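Local structure of putative type VI secretion protein (6SKI) at residues D44-R50 against S94-S100. The protein is a type VI secretion effector, probably a phospholipase of the alpha/beta-hydrolase class that attacks membrane lipids, and is carried by the VgrG spike. Numbering follows the deposited sequence.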
# COMPACT_ATOMS: atom_id res chain seq x y z
N ASP A 44 -2.73 -2.55 1.47
CA ASP A 44 -2.64 -2.36 0.03
C ASP A 44 -2.38 -0.89 -0.29
O ASP A 44 -2.53 -0.00 0.55
CB ASP A 44 -3.91 -2.84 -0.65
CG ASP A 44 -3.68 -3.29 -2.07
OD1 ASP A 44 -2.59 -3.01 -2.61
OD2 ASP A 44 -4.58 -3.93 -2.65
N GLY A 45 -1.97 -0.65 -1.52
CA GLY A 45 -2.01 0.67 -2.11
C GLY A 45 -3.32 0.87 -2.83
O GLY A 45 -4.37 0.39 -2.39
N THR A 46 -3.27 1.55 -3.96
CA THR A 46 -4.43 1.45 -4.83
C THR A 46 -4.46 0.07 -5.47
O THR A 46 -3.42 -0.55 -5.72
CB THR A 46 -4.40 2.55 -5.90
OG1 THR A 46 -3.93 3.77 -5.31
CG2 THR A 46 -5.80 2.78 -6.45
N GLY A 47 -5.66 -0.43 -5.72
CA GLY A 47 -5.79 -1.75 -6.30
C GLY A 47 -6.69 -1.73 -7.51
O GLY A 47 -6.49 -0.93 -8.42
N ASN A 48 -7.69 -2.61 -7.53
CA ASN A 48 -8.69 -2.60 -8.59
C ASN A 48 -9.72 -1.51 -8.32
O ASN A 48 -10.94 -1.72 -8.33
CB ASN A 48 -9.34 -3.97 -8.71
CG ASN A 48 -9.48 -4.43 -10.15
OD1 ASN A 48 -9.61 -3.61 -11.05
ND2 ASN A 48 -9.43 -5.73 -10.36
N ASN A 49 -9.20 -0.30 -8.08
CA ASN A 49 -10.01 0.83 -7.67
C ASN A 49 -9.44 2.09 -8.31
O ASN A 49 -8.29 2.12 -8.74
CB ASN A 49 -10.01 1.00 -6.14
CG ASN A 49 -10.49 -0.23 -5.42
OD1 ASN A 49 -9.90 -0.64 -4.42
ND2 ASN A 49 -11.56 -0.83 -5.91
N ARG A 50 -10.27 3.12 -8.38
CA ARG A 50 -9.82 4.44 -8.78
C ARG A 50 -9.34 5.22 -7.57
O ARG A 50 -9.74 4.97 -6.44
CB ARG A 50 -10.93 5.20 -9.49
CG ARG A 50 -11.54 4.47 -10.67
CD ARG A 50 -12.64 5.28 -11.32
NE ARG A 50 -12.62 5.16 -12.77
CZ ARG A 50 -13.08 4.12 -13.44
NH1 ARG A 50 -13.62 3.09 -12.80
NH2 ARG A 50 -13.02 4.10 -14.77
N SER A 94 -11.75 8.37 -14.46
CA SER A 94 -10.30 8.41 -14.28
C SER A 94 -9.68 7.04 -14.45
O SER A 94 -10.35 6.09 -14.86
CB SER A 94 -9.95 8.98 -12.90
OG SER A 94 -9.69 10.37 -12.97
N TYR A 95 -8.39 6.94 -14.14
CA TYR A 95 -7.68 5.68 -14.27
C TYR A 95 -8.07 4.72 -13.16
O TYR A 95 -8.08 5.09 -11.98
CB TYR A 95 -6.17 5.93 -14.25
CG TYR A 95 -5.33 4.67 -14.15
CD1 TYR A 95 -4.73 4.31 -12.96
CD2 TYR A 95 -5.13 3.86 -15.26
CE1 TYR A 95 -3.96 3.17 -12.87
CE2 TYR A 95 -4.36 2.72 -15.18
CZ TYR A 95 -3.78 2.38 -13.98
OH TYR A 95 -3.01 1.24 -13.89
N ARG A 96 -8.40 3.49 -13.53
CA ARG A 96 -8.62 2.41 -12.58
C ARG A 96 -7.47 1.41 -12.70
O ARG A 96 -7.12 0.98 -13.80
CB ARG A 96 -9.95 1.69 -12.82
CG ARG A 96 -10.36 0.80 -11.67
CD ARG A 96 -11.34 -0.27 -12.11
NE ARG A 96 -12.11 -0.81 -10.99
CZ ARG A 96 -12.99 -0.12 -10.26
NH1 ARG A 96 -13.24 1.16 -10.54
NH2 ARG A 96 -13.63 -0.71 -9.27
N GLY A 97 -6.91 1.03 -11.55
CA GLY A 97 -5.81 0.09 -11.52
C GLY A 97 -6.28 -1.35 -11.51
O GLY A 97 -7.47 -1.65 -11.53
N TYR A 98 -5.30 -2.24 -11.48
CA TYR A 98 -5.54 -3.67 -11.43
C TYR A 98 -5.17 -4.18 -10.04
O TYR A 98 -4.75 -3.43 -9.17
CB TYR A 98 -4.74 -4.38 -12.53
CG TYR A 98 -5.18 -5.80 -12.82
CD1 TYR A 98 -6.50 -6.10 -13.10
CD2 TYR A 98 -4.25 -6.83 -12.85
CE1 TYR A 98 -6.89 -7.39 -13.38
CE2 TYR A 98 -4.63 -8.12 -13.13
CZ TYR A 98 -5.95 -8.39 -13.39
OH TYR A 98 -6.34 -9.68 -13.67
N TYR A 99 -5.35 -5.48 -9.85
CA TYR A 99 -4.98 -6.10 -8.58
C TYR A 99 -3.49 -5.92 -8.33
O TYR A 99 -2.66 -6.14 -9.22
CB TYR A 99 -5.33 -7.58 -8.61
CG TYR A 99 -6.81 -7.84 -8.57
CD1 TYR A 99 -7.62 -7.23 -7.62
CD2 TYR A 99 -7.41 -8.69 -9.48
CE1 TYR A 99 -8.97 -7.47 -7.58
CE2 TYR A 99 -8.77 -8.93 -9.45
CZ TYR A 99 -9.54 -8.32 -8.50
OH TYR A 99 -10.90 -8.55 -8.46
N SER A 100 -3.15 -5.51 -7.11
CA SER A 100 -1.75 -5.30 -6.75
C SER A 100 -1.16 -6.63 -6.32
O SER A 100 -1.81 -7.68 -6.35
CB SER A 100 -1.64 -4.25 -5.65
OG SER A 100 -2.70 -4.37 -4.72
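Asn48 stands its side-chain amide over one face of the Tyr99 ring, the two planes 87° apart. Its CB flanks the same ring, 3.7 Å from Tyr99 CE1, while Tyr99 also stacks on His103 of helix 101-108. Arg96 crosses the Asn48 side chain at about a right angle. With CG anti to the backbone N (chi1 -166°) and the chain extended from CG to NE, it spreads its guanidinium over the backbone of Asn49 and Arg50, where Asn49 CA sits 4.1 Å above the plane, over its centre. Asn48 O is then 3.0 Å from Arg96 NE. Arg50 turns at chi3, bringing NE to 3.2 Å and NH2 to 3.3 Å from Ser94 O, both weak and bent bonds, while Arg96 CB lies over one guanidinium face near its rim. Between the arginines and the tyrosine, Gly97 N donates to Asn49 O, nearly straight but weak at 3.3 Å. At the other end, buried Ser100 OG donates to the syn lone pair of Asp44 OD1, an oxygen that also weakly accepts from Gly45 N. Segment 44-50 follows strand 22-43, which pairs in parallel with strand 184-195, the position from which alpha/beta hydrolases usually supply part of the oxyanion hole; the side chain of Thr46 lies near, without touching, residues of a probable Ser197-His310-Asp245 triad. Chemically, the contact runs from a buried serine-carboxylate bond to an exposed Arg50 held by weak bonds to Ser94 O, beside a partly exposed Arg96, consistent with a solvent-shielded end at Asp44 and a more adaptable one at Arg50.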